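PDB 6V3T: dopamine N-acetyltransferase-like Protein from Tribolium castaneum, which probably transfers acyl groups from acyl-CoA thioesters, acetyl-CoA among them, to the amino group of arylalkylamines such as serotonin. Local coordinates for residues F176-V182 with Y204-K210; P26-V31 with I195-K199. All coordinates share one frame; numbering follows the deposited sequence.

Contact 1. Residues F176-V182 with Y204-K210; sequences FITEKCV and YYKVMTK
I177 and T209 form an antiparallel hydrogen-bonded pair at the start of the last beta hairpin of this GNAT-type acetyltransferase fold, where 177-183 is an edge strand beside 204-211. I177 N reaches T209 O at 2.8 Å; the return bond from T209 N to I177 O is weak. Further along, E179 and K180 both face V207, a classic beta bulge: E179 N donates to V207 O, and K180 O accepts from V207 N at 3.1 Å. Past the bulge V182 and Y205 exchange two backbone hydrogen bonds, Y205 N to V182 O being the straighter at 170°. Followed outward, E179 CB lies 3.6 Å from V207 O, with V207 CG1 beyond, CG packs on T209 CB, and the bend about CB-CG (chi2 -71°) brings CD to T209 CB and OE2 against T209 CG2; OE2 also hydrogen-bonds Y116 OH and OE1 forms a salt bridge with K115 NZ. On the face carrying T178, C181 and K206, T178 OG1 rests against K206 CD, and C181 SG approaches the Y204 ring obliquely. F176 sets its ring edge-to-face against F143. From strand 204-211, K210 CB sits over the centre of the F176 ring in a CH-pi contact, 3.6 Å from its centroid.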
loop_
_atom_site.group_PDB
_atom_site.type_symbol
_atom_site.label_atom_id
_atom_site.label_comp_id
_atom_site.label_asym_id
_atom_site.label_seq_id
_atom_site.Cartn_x
_atom_site.Cartn_y
_atom_site.Cartn_z
ATOM N N PHE A 176 14.680 -4.826 -3.685
ATOM C CA PHE A 176 13.478 -5.172 -4.477
ATOM C C PHE A 176 13.728 -4.872 -5.959
ATOM O O PHE A 176 14.373 -3.864 -6.292
ATOM C CB PHE A 176 12.260 -4.402 -3.979
ATOM C CG PHE A 176 11.624 -5.000 -2.758
ATOM C CD1 PHE A 176 12.370 -5.242 -1.620
ATOM C CD2 PHE A 176 10.280 -5.331 -2.755
ATOM C CE1 PHE A 176 11.780 -5.804 -0.497
ATOM C CE2 PHE A 176 9.692 -5.886 -1.631
ATOM C CZ PHE A 176 10.443 -6.123 -0.504
ATOM N N ILE A 177 13.178 -5.735 -6.811
ATOM C CA ILE A 177 13.191 -5.648 -8.297
ATOM C C ILE A 177 11.884 -4.993 -8.753
ATOM O O ILE A 177 10.847 -5.287 -8.148
ATOM C CB ILE A 177 13.367 -7.071 -8.867
ATOM C CG1 ILE A 177 14.823 -7.524 -8.763
ATOM C CG2 ILE A 177 12.844 -7.192 -10.290
ATOM C CD1 ILE A 177 15.764 -6.795 -9.702
ATOM N N THR A 178 11.935 -4.159 -9.792
ATOM C CA THR A 178 10.734 -3.595 -10.467
ATOM C C THR A 178 10.173 -4.634 -11.442
ATOM O O THR A 178 10.887 -5.002 -12.400
ATOM C CB THR A 178 11.036 -2.273 -11.180
ATOM O OG1 THR A 178 11.226 -1.276 -10.180
ATOM C CG2 THR A 178 9.923 -1.841 -12.107
ATOM N N GLU A 179 8.940 -5.080 -11.190
ATOM C CA GLU A 179 8.192 -6.062 -12.017
ATOM C C GLU A 179 7.553 -5.340 -13.202
ATOM O O GLU A 179 7.801 -5.744 -14.338
ATOM C CB GLU A 179 7.106 -6.741 -11.186
ATOM C CG GLU A 179 7.651 -7.630 -10.093
ATOM C CD GLU A 179 8.303 -8.913 -10.576
ATOM O OE1 GLU A 179 8.213 -9.206 -11.782
ATOM O OE2 GLU A 179 8.891 -9.622 -9.743
ATOM N N LYS A 180 6.734 -4.328 -12.927
ATOM C CA LYS A 180 6.148 -3.448 -13.965
ATOM C C LYS A 180 6.350 -1.986 -13.568
ATOM O O LYS A 180 6.176 -1.648 -12.401
ATOM C CB LYS A 180 4.662 -3.743 -14.183
ATOM C CG LYS A 180 3.992 -2.793 -15.167
ATOM C CD LYS A 180 2.877 -3.398 -15.963
ATOM C CE LYS A 180 3.326 -4.102 -17.217
ATOM N NZ LYS A 180 3.218 -3.259 -18.426
ATOM N N CYS A 181 6.702 -1.155 -14.535
ATOM C CA CYS A 181 6.808 0.309 -14.374
ATOM C C CYS A 181 5.805 0.969 -15.321
ATOM O O CYS A 181 5.810 0.620 -16.526
ATOM C CB CYS A 181 8.227 0.781 -14.654
ATOM S SG CYS A 181 8.506 2.473 -14.083
ATOM N N VAL A 182 4.963 1.854 -14.782
ATOM C CA VAL A 182 3.857 2.521 -15.524
ATOM C C VAL A 182 3.813 3.997 -15.134
ATOM O O VAL A 182 3.735 4.302 -13.919
ATOM C CB VAL A 182 2.494 1.841 -15.277
ATOM C CG1 VAL A 182 2.201 1.628 -13.802
ATOM C CG2 VAL A 182 1.360 2.611 -15.931
ATOM N N TYR A 204 5.602 8.107 -11.864
ATOM C CA TYR A 204 5.294 6.699 -12.238
ATOM C C TYR A 204 5.116 5.800 -11.009
ATOM O O TYR A 204 5.636 6.107 -9.919
ATOM C CB TYR A 204 6.378 6.162 -13.171
ATOM C CG TYR A 204 7.787 6.382 -12.689
ATOM C CD1 TYR A 204 8.392 7.613 -12.724
ATOM C CD2 TYR A 204 8.534 5.348 -12.194
ATOM C CE1 TYR A 204 9.683 7.817 -12.269
ATOM C CE2 TYR A 204 9.837 5.523 -11.759
ATOM C CZ TYR A 204 10.419 6.764 -11.788
ATOM O OH TYR A 204 11.694 6.933 -11.344
ATOM N N TYR A 205 4.380 4.704 -11.224
ATOM C CA TYR A 205 4.009 3.664 -10.226
ATOM C C TYR A 205 4.739 2.373 -10.599
ATOM O O TYR A 205 4.691 1.946 -11.784
ATOM C CB TYR A 205 2.486 3.504 -10.179
ATOM C CG TYR A 205 1.922 2.154 -9.792
ATOM C CD1 TYR A 205 2.223 1.551 -8.579
ATOM C CD2 TYR A 205 1.000 1.518 -10.606
ATOM C CE1 TYR A 205 1.663 0.332 -8.211
ATOM C CE2 TYR A 205 0.428 0.305 -10.255
ATOM C CZ TYR A 205 0.761 -0.294 -9.054
ATOM O OH TYR A 205 0.194 -1.495 -8.725
ATOM N N LYS A 206 5.450 1.807 -9.627
ATOM C CA LYS A 206 6.176 0.534 -9.786
ATOM C C LYS A 206 5.529 -0.499 -8.888
ATOM O O LYS A 206 5.311 -0.182 -7.701
ATOM C CB LYS A 206 7.635 0.669 -9.369
ATOM C CG LYS A 206 8.557 1.286 -10.400
ATOM C CD LYS A 206 9.887 1.618 -9.788
ATOM C CE LYS A 206 10.963 1.924 -10.794
ATOM N NZ LYS A 206 12.266 2.025 -10.106
ATOM N N VAL A 207 5.233 -1.670 -9.445
ATOM C CA VAL A 207 5.083 -2.929 -8.670
ATOM C C VAL A 207 6.496 -3.481 -8.463
ATOM O O VAL A 207 7.244 -3.578 -9.446
ATOM C CB VAL A 207 4.135 -3.925 -9.361
ATOM C CG1 VAL A 207 4.128 -5.280 -8.671
ATOM C CG2 VAL A 207 2.723 -3.371 -9.419
ATOM N N MET A 208 6.849 -3.753 -7.209
ATOM C CA MET A 208 8.215 -4.139 -6.788
ATOM C C MET A 208 8.112 -5.367 -5.891
ATOM O O MET A 208 7.079 -5.555 -5.243
ATOM C CB MET A 208 8.913 -2.995 -6.047
ATOM C CG MET A 208 8.927 -1.703 -6.846
ATOM S SD MET A 208 9.893 -0.361 -6.112
ATOM C CE MET A 208 11.550 -0.857 -6.601
ATOM N N THR A 209 9.173 -6.156 -5.866
ATOM C CA THR A 209 9.148 -7.577 -5.476
ATOM C C THR A 209 10.521 -7.980 -4.940
ATOM O O THR A 209 11.534 -7.536 -5.516
ATOM C CB THR A 209 8.728 -8.412 -6.687
ATOM O OG1 THR A 209 7.331 -8.638 -6.507
ATOM C CG2 THR A 209 9.492 -9.712 -6.832
ATOM N N LYS A 210 10.537 -8.814 -3.902
ATOM C CA LYS A 210 11.749 -9.536 -3.469
ATOM C C LYS A 210 11.366 -10.961 -3.104
ATOM O O LYS A 210 10.253 -11.151 -2.571
ATOM C CB LYS A 210 12.403 -8.837 -2.281
ATOM C CG LYS A 210 13.896 -9.101 -2.166
ATOM C CD LYS A 210 14.488 -8.601 -0.881
ATOM C CE LYS A 210 15.932 -9.012 -0.699
ATOM N NZ LYS A 210 16.214 -9.296 0.728
#

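Contact 2. Residues P26-V31 with I195-K199; sequences PLNASV and IYDTK
S30 OG donates to L27 O at 2.8 Å, in the carbonyl plane and on a lone pair, while the same hydroxyl also packs against segment 195-199. With OG held between the backbone N and the carbonyl carbon (chi1 74°), the hydroxyl folds back on its own helix, bonding to the carbonyl three residues earlier. The same OG lies at the edge of the Y196 ring, near its plane, and 3.7 Å from Y196 CB. S30 CB packs on the turn at D197, 3.2 Å from D197 O and 3.7 Å from T198 CG2. An inverse gamma turn centred on D197, closed by a weak bond from T198 N to Y196 O, presents this carbonyl to the serine. L27 and V31, one helical turn apart, run alongside Y196 and point the same way: L27 CD1 comes to 3.6 Å from Y196 CD1, and V31 CG1 meets that same ring carbon at 4.0 Å, both obliquely. I195 CG2 covers one face of the ring. The short helix 26-31 thus joins the loop between strands 177-183 and 204-211, and helix 94-108 borders both: I99 touches L27 and V31, L102 touches Y196, and R98 O accepts a hydrogen bond from Y196 OH.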
loop_
_atom_site.group_PDB
_atom_site.type_symbol
_atom_site.label_atom_id
_atom_site.label_comp_id
_atom_site.label_asym_id
_atom_site.label_seq_id
_atom_site.Cartn_x
_atom_site.Cartn_y
_atom_site.Cartn_z
ATOM N N PRO A 26 0.403 9.958 -3.088
ATOM C CA PRO A 26 0.440 10.440 -4.472
ATOM C C PRO A 26 -0.769 10.124 -5.360
ATOM O O PRO A 26 -1.360 11.040 -5.861
ATOM C CB PRO A 26 1.662 9.716 -5.049
ATOM C CG PRO A 26 2.583 9.585 -3.861
ATOM C CD PRO A 26 1.676 9.352 -2.673
ATOM N N LEU A 27 -1.076 8.848 -5.568
ATOM C CA LEU A 27 -2.192 8.422 -6.445
ATOM C C LEU A 27 -3.495 9.065 -5.969
ATOM O O LEU A 27 -4.100 9.786 -6.752
ATOM C CB LEU A 27 -2.308 6.902 -6.412
ATOM C CG LEU A 27 -3.369 6.332 -7.342
ATOM C CD1 LEU A 27 -3.223 6.925 -8.732
ATOM C CD2 LEU A 27 -3.280 4.814 -7.386
ATOM N N ASN A 28 -3.871 8.799 -4.719
ATOM C CA ASN A 28 -5.051 9.368 -4.019
ATOM C C ASN A 28 -5.177 10.844 -4.377
ATOM O O ASN A 28 -6.248 11.248 -4.836
ATOM C CB ASN A 28 -4.915 9.214 -2.505
ATOM C CG ASN A 28 -6.008 9.920 -1.741
ATOM O OD1 ASN A 28 -6.224 11.107 -1.923
ATOM N ND2 ASN A 28 -6.694 9.198 -0.877
ATOM N N ALA A 29 -4.104 11.603 -4.153
ATOM C CA ALA A 29 -4.023 13.062 -4.390
ATOM C C ALA A 29 -4.496 13.392 -5.805
ATOM O O ALA A 29 -5.323 14.309 -5.939
ATOM C CB ALA A 29 -2.616 13.551 -4.172
ATOM N N SER A 30 -4.006 12.660 -6.811
ATOM C CA SER A 30 -4.180 13.007 -8.247
ATOM C C SER A 30 -5.636 12.802 -8.688
ATOM O O SER A 30 -5.970 13.297 -9.785
ATOM C CB SER A 30 -3.234 12.243 -9.129
ATOM O OG SER A 30 -3.627 10.889 -9.259
ATOM N N VAL A 31 -6.448 12.082 -7.896
ATOM C CA VAL A 31 -7.914 11.887 -8.134
ATOM C C VAL A 31 -8.712 12.495 -6.971
ATOM O O VAL A 31 -9.881 12.850 -7.201
ATOM C CB VAL A 31 -8.290 10.403 -8.339
ATOM C CG1 VAL A 31 -7.338 9.685 -9.282
ATOM C CG2 VAL A 31 -8.400 9.641 -7.029
ATOM N N ILE A 195 -5.732 11.735 -16.351
ATOM C CA ILE A 195 -6.651 11.174 -15.310
ATOM C C ILE A 195 -5.935 11.168 -13.958
ATOM O O ILE A 195 -6.587 11.435 -12.928
ATOM C CB ILE A 195 -7.107 9.755 -15.702
ATOM C CG1 ILE A 195 -8.096 9.804 -16.867
ATOM C CG2 ILE A 195 -7.680 9.002 -14.508
ATOM C CD1 ILE A 195 -8.208 8.513 -17.628
ATOM N N TYR A 196 -4.655 10.800 -13.978
ATOM C CA TYR A 196 -3.723 10.886 -12.830
ATOM C C TYR A 196 -2.800 12.076 -13.060
ATOM O O TYR A 196 -1.663 11.891 -13.551
ATOM C CB TYR A 196 -2.953 9.578 -12.680
ATOM C CG TYR A 196 -3.830 8.362 -12.788
ATOM C CD1 TYR A 196 -4.740 8.043 -11.791
ATOM C CD2 TYR A 196 -3.771 7.544 -13.904
ATOM C CE1 TYR A 196 -5.553 6.926 -11.887
ATOM C CE2 TYR A 196 -4.581 6.426 -14.018
ATOM C CZ TYR A 196 -5.470 6.115 -13.004
ATOM O OH TYR A 196 -6.265 5.015 -13.120
ATOM N N ASP A 197 -3.316 13.267 -12.759
ATOM C CA ASP A 197 -2.516 14.512 -12.683
ATOM C C ASP A 197 -1.733 14.448 -11.367
ATOM O O ASP A 197 -2.209 15.015 -10.360
ATOM C CB ASP A 197 -3.408 15.750 -12.825
ATOM C CG ASP A 197 -2.667 16.988 -13.304
ATOM O OD1 ASP A 197 -1.983 16.886 -14.339
ATOM O OD2 ASP A 197 -2.779 18.043 -12.635
ATOM N N THR A 198 -0.617 13.713 -11.364
ATOM C CA THR A 198 0.281 13.532 -10.192
ATOM C C THR A 198 1.281 14.689 -10.156
ATOM O O THR A 198 1.796 15.051 -11.234
ATOM C CB THR A 198 1.009 12.183 -10.239
ATOM O OG1 THR A 198 1.618 12.068 -11.525
ATOM C CG2 THR A 198 0.096 11.004 -9.988
ATOM N N LYS A 199 1.529 15.255 -8.972
ATOM C CA LYS A 199 2.568 16.299 -8.774
ATOM C C LYS A 199 3.913 15.594 -8.582
ATOM O O LYS A 199 3.957 14.595 -7.839
ATOM C CB LYS A 199 2.198 17.233 -7.615
ATOM C CG LYS A 199 1.219 18.343 -7.987
ATOM C CD LYS A 199 0.604 19.049 -6.794
ATOM C CE LYS A 199 -0.775 19.611 -7.076
ATOM N NZ LYS A 199 -1.467 19.993 -5.822
#

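Contacts 1 and 2 share one excursion of the chain: strand 177-183 leads into the loop that carries 195-199, and that loop returns into strand 204-211. Their centres are 18 Å apart and their nearest atoms about 6 Å, without touching. Helix 94-108 is their common neighbour, meeting Y205 and V207 in contact 1, while Y184 touches Y205, Y196 and T198. Both also border the cofactor site. The side chain of P26 comes within about 4 Å of the bound acetyl-CoA and of the side chains of T163 and S164, which bind it; that of Y205 is about 4 Å from the side chain of T163 and about 7 Å from the cofactor.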